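Apoptosis regulator Bcl-2 homolog (Canarypox virus, PDB 5WOS) inhibits apoptosis of the host cell, interacting with the proapoptotic proteins BAK1 and BAX and with other BH3-containing proteins such as BIM, BID and PUMA. Local coordinates at residues Tyr17-Ile22 and Ile124-Leu129; Asp84-Lys89 and Ile96-Phe101. One frame throughout, in Å; residues are numbered along the deposited sequence.

Contact 1: Tyr17-Ile22 and Ile124-Leu129; sequences YTILNI and IITESL
Where segments 17-22 and 124-129 pass, on helices 14-32 and 121-138, the CA atoms of Leu20 and Thr126 are the nearest pair, 6.1 Å apart. The short spacing is consistent with the small side chain of Thr126, which points toward the first segment. Its methyl fits between Ile19 and the start of Leu20: CG2 of Thr126 lies 3.7 Å from CG2 of Ile19 and 4.1 Å from the amide N of Leu20. The Ile19 and Thr126 side chains run alongside with opposed directions. OG1 of Thr126 meets the tip of Leu20, whose CD1 stands 3.8 Å from it, and here the leucine branch lies nearly perpendicular to the threonine. Thr126 carries its methyl anti to the backbone N and OG1 beside that N (chi1 -50°), an orientation in which OG1 bonds to the carbonyl O of Pro122 one turn earlier. Its polar atom is thus satisfied within its own helix, and no hydrogen bond joins the two segments. Around this small interface, Ile19 continues onto Leu130 and Leu137 and Leu20 onto Pro122, while Trp143, in the loop after helix 121-138, also touches Ile19. This is close helix-helix packing in the interior of an all-helical Bcl-2 fold, tying its N-terminal helix to a helix more than 100 residues later.

Contact 2: Asp84-Lys89 and Ile96-Phe101; sequences DTIHDK and ISIIAF
Ile98 reaches from helix 92-112 to Thr85 and Ile86, which receive it. The backbones stay well apart, 8.2 Å between the CA atoms of Thr85 and Ile98, and the side chain bridges them. From CB, which makes no close approach to the other segment, CG2 branches off anti to the backbone N, while CG1 takes the place beside that N (chi1 -71°) and carries the chain across. CG1 is the first atom to meet a partner, 4.2 Å from CG2 of Thr85. The extended second torsion (157°) then sets CD1 against two neighbours at once: CG2 of Thr85 at 4.0 Å and CD1 of Ile86 at 3.8 Å, with CG2 of Ile86 slightly farther off. The contact is therefore apolar methyl packing. Thr85 presents its methyl here and turns OG1 to the carbonyl O of Ile81 in its own helix. Nearby, Asp88 forms salt bridges with Arg94 and with a basic side chain of the bound peptide, on which Asp84, Thr85, Ser97 and Phe101 also pack. These peptide contacts place the junction along the BH3-binding groove, with Arg94 in the position of the BH1-motif arginine of Bcl-2 proteins.

Overall arrangement
Helix 121-138 connects the two contacts, whose centres lie 13 Å apart. In contact 1 it packs on helix 14-32 through Thr126; through Leu129 and Ile125 it reaches the neighbourhood of contact 2. Leu129, from segment 124-129, packs against both isoleucines of contact 2, its CD1 sitting 3.8 Å from CD1 of Ile98 and 4.0 Å from CD1 of Ile86. CD1 of Ile125 comes within 4.2 Å of CA of Ile99. Six residues of contact 2 lie close to the bound peptide. The pair thus illustrates a layered Bcl-2 core, running from helix 14-32 through helix 121-138 to the central helix 92-112 and the peptide groove.

Contact 1: Tyr17-Ile22 and Ile124-Leu129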
loop_
_atom_site.group_PDB
_atom_site.type_symbol
_atom_site.label_atom_id
_atom_site.label_comp_id
_atom_site.label_asym_id
_atom_site.label_seq_id
_atom_site.Cartn_x
_atom_site.Cartn_y
_atom_site.Cartn_z
ATOM N N TYR A 17 1.427 13.825 -3.941
ATOM C CA TYR A 17 2.839 13.658 -3.623
ATOM C C TYR A 17 3.066 13.498 -2.126
ATOM O O TYR A 17 4.050 12.874 -1.717
ATOM C CB TYR A 17 3.632 14.837 -4.197
ATOM C CG TYR A 17 3.784 14.732 -5.706
ATOM C CD1 TYR A 17 4.560 13.732 -6.266
ATOM C CD2 TYR A 17 3.132 15.612 -6.564
ATOM C CE1 TYR A 17 4.699 13.606 -7.634
ATOM C CE2 TYR A 17 3.264 15.496 -7.946
ATOM C CZ TYR A 17 4.050 14.489 -8.472
ATOM O OH TYR A 17 4.194 14.362 -9.839
ATOM N N THR A 18 2.164 14.023 -1.294
ATOM C CA THR A 18 2.243 13.756 0.139
ATOM C C THR A 18 2.159 12.257 0.412
ATOM O O THR A 18 2.901 11.725 1.245
ATOM C CB THR A 18 1.131 14.503 0.888
ATOM O OG1 THR A 18 1.243 15.913 0.647
ATOM C CG2 THR A 18 1.236 14.262 2.396
ATOM N N ILE A 19 1.262 11.558 -0.282
ATOM C CA ILE A 19 1.149 10.113 -0.115
ATOM C C ILE A 19 2.291 9.398 -0.828
ATOM O O ILE A 19 2.911 8.485 -0.276
ATOM C CB ILE A 19 -0.228 9.629 -0.612
ATOM C CG1 ILE A 19 -1.306 9.968 0.422
ATOM C CG2 ILE A 19 -0.222 8.125 -0.915
ATOM C CD1 ILE A 19 -2.287 10.979 -0.060
ATOM N N LEU A 20 2.590 9.806 -2.064
ATOM C CA LEU A 20 3.600 9.113 -2.858
ATOM C C LEU A 20 4.957 9.114 -2.164
ATOM O O LEU A 20 5.670 8.107 -2.187
ATOM C CB LEU A 20 3.700 9.758 -4.242
ATOM C CG LEU A 20 4.775 9.217 -5.191
ATOM C CD1 LEU A 20 4.430 7.821 -5.693
ATOM C CD2 LEU A 20 4.957 10.171 -6.352
ATOM N N ASN A 21 5.338 10.237 -1.551
ATOM C CA ASN A 21 6.647 10.312 -0.903
ATOM C C ASN A 21 6.835 9.183 0.105
ATOM O O ASN A 21 7.920 8.595 0.194
ATOM C CB ASN A 21 6.823 11.667 -0.220
ATOM C CG ASN A 21 8.141 11.776 0.520
ATOM O OD1 ASN A 21 8.187 11.712 1.750
ATOM N ND2 ASN A 21 9.225 11.928 -0.231
ATOM N N ILE A 22 5.792 8.862 0.870
ATOM C CA ILE A 22 5.903 7.821 1.887
ATOM C C ILE A 22 5.875 6.435 1.257
ATOM O O ILE A 22 6.670 5.559 1.618
ATOM C CB ILE A 22 4.787 8.003 2.930
ATOM C CG1 ILE A 22 5.204 9.071 3.940
ATOM C CG2 ILE A 22 4.466 6.693 3.644
ATOM C CD1 ILE A 22 4.045 9.710 4.622
ATOM N N ILE A 124 1.344 3.596 -9.203
ATOM C CA ILE A 124 0.167 2.818 -9.580
ATOM C C ILE A 124 -0.807 2.704 -8.412
ATOM O O ILE A 124 -2.024 2.853 -8.588
ATOM C CB ILE A 124 0.583 1.433 -10.108
ATOM C CG1 ILE A 124 1.334 1.581 -11.434
ATOM C CG2 ILE A 124 -0.644 0.533 -10.296
ATOM C CD1 ILE A 124 1.925 0.288 -11.966
ATOM N N ILE A 125 -0.306 2.423 -7.207
ATOM C CA ILE A 125 -1.220 2.299 -6.077
ATOM C C ILE A 125 -1.639 3.676 -5.578
ATOM O O ILE A 125 -2.808 3.891 -5.241
ATOM C CB ILE A 125 -0.621 1.431 -4.952
ATOM C CG1 ILE A 125 0.456 2.166 -4.152
ATOM C CG2 ILE A 125 -0.052 0.132 -5.519
ATOM C CD1 ILE A 125 0.789 1.454 -2.862
ATOM N N THR A 126 -0.713 4.639 -5.555
ATOM C CA THR A 126 -1.085 6.001 -5.191
ATOM C C THR A 126 -2.169 6.533 -6.120
ATOM O O THR A 126 -3.108 7.206 -5.676
ATOM C CB THR A 126 0.140 6.917 -5.225
ATOM O OG1 THR A 126 1.211 6.324 -4.483
ATOM C CG2 THR A 126 -0.188 8.275 -4.619
ATOM N N GLU A 127 -2.055 6.239 -7.417
ATOM C CA GLU A 127 -3.110 6.598 -8.360
ATOM C C GLU A 127 -4.413 5.887 -8.020
ATOM O O GLU A 127 -5.467 6.524 -7.894
ATOM C CB GLU A 127 -2.678 6.261 -9.788
ATOM C CG GLU A 127 -2.049 7.418 -10.542
ATOM C CD GLU A 127 -1.725 7.065 -11.982
ATOM O OE1 GLU A 127 -0.533 7.121 -12.353
ATOM O OE2 GLU A 127 -2.660 6.720 -12.740
ATOM N N SER A 128 -4.364 4.557 -7.887
ATOM C CA SER A 128 -5.563 3.804 -7.533
ATOM C C SER A 128 -6.124 4.265 -6.195
ATOM O O SER A 128 -7.345 4.365 -6.026
ATOM C CB SER A 128 -5.250 2.309 -7.489
ATOM O OG SER A 128 -4.610 1.880 -8.677
ATOM N N LEU A 129 -5.248 4.550 -5.231
ATOM C CA LEU A 129 -5.708 4.978 -3.914
ATOM C C LEU A 129 -6.429 6.317 -4.000
ATOM O O LEU A 129 -7.515 6.490 -3.436
ATOM C CB LEU A 129 -4.517 5.062 -2.954
ATOM C CG LEU A 129 -4.616 4.479 -1.545
ATOM C CD1 LEU A 129 -5.175 3.067 -1.533
ATOM C CD2 LEU A 129 -3.226 4.484 -0.929
#

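Contact 2: Asp84-Lys89 and Ile96-Phe101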
loop_
_atom_site.group_PDB
_atom_site.type_symbol
_atom_site.label_atom_id
_atom_site.label_comp_id
_atom_site.label_asym_id
_atom_site.label_seq_id
_atom_site.Cartn_x
_atom_site.Cartn_y
_atom_site.Cartn_z
ATOM N N ASP A 84 -11.695 -2.763 -5.274
ATOM C CA ASP A 84 -12.542 -3.739 -4.602
ATOM C C ASP A 84 -12.251 -3.863 -3.112
ATOM O O ASP A 84 -12.958 -4.608 -2.425
ATOM C CB ASP A 84 -12.381 -5.099 -5.281
ATOM C CG ASP A 84 -12.720 -5.054 -6.764
ATOM O OD1 ASP A 84 -13.675 -4.343 -7.142
ATOM O OD2 ASP A 84 -12.022 -5.726 -7.554
ATOM N N THR A 85 -11.246 -3.159 -2.592
ATOM C CA THR A 85 -10.925 -3.229 -1.173
ATOM C C THR A 85 -11.585 -2.118 -0.368
ATOM O O THR A 85 -11.844 -2.299 0.826
ATOM C CB THR A 85 -9.405 -3.165 -0.977
ATOM O OG1 THR A 85 -8.793 -4.294 -1.614
ATOM C CG2 THR A 85 -9.028 -3.173 0.508
ATOM N N ILE A 86 -11.873 -0.977 -0.993
ATOM C CA ILE A 86 -12.301 0.207 -0.259
ATOM C C ILE A 86 -13.455 0.896 -0.976
ATOM O O ILE A 86 -13.740 2.071 -0.721
ATOM C CB ILE A 86 -11.116 1.172 -0.060
ATOM C CG1 ILE A 86 -10.465 1.486 -1.415
ATOM C CG2 ILE A 86 -10.116 0.577 0.932
ATOM C CD1 ILE A 86 -9.097 2.145 -1.331
ATOM N N HIS A 87 -14.145 0.166 -1.857
ATOM C CA HIS A 87 -15.264 0.763 -2.579
ATOM C C HIS A 87 -16.485 0.915 -1.681
ATOM O O HIS A 87 -17.226 1.897 -1.796
ATOM C CB HIS A 87 -15.608 -0.074 -3.810
ATOM C CG HIS A 87 -16.795 0.436 -4.563
ATOM N ND1 HIS A 87 -18.007 -0.219 -4.579
ATOM C CD2 HIS A 87 -16.960 1.551 -5.314
ATOM C CE1 HIS A 87 -18.865 0.464 -5.316
ATOM N NE2 HIS A 87 -18.254 1.541 -5.775
ATOM N N ASP A 88 -16.714 -0.043 -0.779
ATOM C CA ASP A 88 -17.834 0.070 0.151
ATOM C C ASP A 88 -17.513 0.989 1.325
ATOM O O ASP A 88 -18.412 1.661 1.843
ATOM C CB ASP A 88 -18.240 -1.312 0.671
ATOM C CG ASP A 88 -17.261 -1.866 1.691
ATOM O OD1 ASP A 88 -16.040 -1.679 1.506
ATOM O OD2 ASP A 88 -17.710 -2.487 2.680
ATOM N N LYS A 89 -16.254 1.035 1.757
ATOM C CA LYS A 89 -15.849 1.902 2.854
ATOM C C LYS A 89 -14.337 2.068 2.824
ATOM O O LYS A 89 -13.606 1.150 2.444
ATOM C CB LYS A 89 -16.292 1.341 4.210
ATOM C CG LYS A 89 -15.931 2.231 5.379
ATOM C CD LYS A 89 -16.606 1.789 6.665
ATOM C CE LYS A 89 -16.458 2.853 7.750
ATOM N NZ LYS A 89 -17.174 2.500 9.006
ATOM N N ILE A 96 -3.657 0.816 4.693
ATOM C CA ILE A 96 -2.337 0.303 5.048
ATOM C C ILE A 96 -2.130 -1.089 4.462
ATOM O O ILE A 96 -1.048 -1.406 3.948
ATOM C CB ILE A 96 -2.160 0.308 6.577
ATOM C CG1 ILE A 96 -2.152 1.746 7.115
ATOM C CG2 ILE A 96 -0.890 -0.430 6.978
ATOM C CD1 ILE A 96 -0.949 2.569 6.701
ATOM N N SER A 97 -3.153 -1.944 4.538
ATOM C CA SER A 97 -3.054 -3.284 3.967
ATOM C C SER A 97 -2.730 -3.230 2.479
ATOM O O SER A 97 -1.966 -4.059 1.972
ATOM C CB SER A 97 -4.359 -4.042 4.203
ATOM O OG SER A 97 -4.698 -4.023 5.575
ATOM N N ILE A 98 -3.315 -2.267 1.762
ATOM C CA ILE A 98 -3.000 -2.080 0.348
ATOM C C ILE A 98 -1.523 -1.750 0.171
ATOM O O ILE A 98 -0.831 -2.328 -0.677
ATOM C CB ILE A 98 -3.896 -0.981 -0.248
ATOM C CG1 ILE A 98 -5.337 -1.477 -0.356
ATOM C CG2 ILE A 98 -3.377 -0.518 -1.618
ATOM C CD1 ILE A 98 -6.356 -0.360 -0.399
ATOM N N ILE A 99 -1.021 -0.805 0.966
ATOM C CA ILE A 99 0.375 -0.394 0.848
ATOM C C ILE A 99 1.296 -1.571 1.133
ATOM O O ILE A 99 2.287 -1.792 0.424
ATOM C CB ILE A 99 0.657 0.791 1.790
ATOM C CG1 ILE A 99 -0.176 2.007 1.374
ATOM C CG2 ILE A 99 2.143 1.144 1.789
ATOM C CD1 ILE A 99 -0.266 3.084 2.448
ATOM N N ALA A 100 0.984 -2.348 2.172
ATOM C CA ALA A 100 1.823 -3.490 2.520
ATOM C C ALA A 100 1.818 -4.530 1.408
ATOM O O ALA A 100 2.879 -4.982 0.959
ATOM C CB ALA A 100 1.349 -4.104 3.837
ATOM N N PHE A 101 0.626 -4.926 0.952
ATOM C CA PHE A 101 0.534 -5.868 -0.158
ATOM C C PHE A 101 1.176 -5.295 -1.413
ATOM O O PHE A 101 1.831 -6.020 -2.173
ATOM C CB PHE A 101 -0.927 -6.230 -0.420
ATOM C CG PHE A 101 -1.117 -7.175 -1.575
ATOM C CD1 PHE A 101 -0.917 -8.534 -1.414
ATOM C CD2 PHE A 101 -1.493 -6.703 -2.821
ATOM C CE1 PHE A 101 -1.088 -9.404 -2.472
ATOM C CE2 PHE A 101 -1.667 -7.571 -3.881
ATOM C CZ PHE A 101 -1.462 -8.923 -3.704
#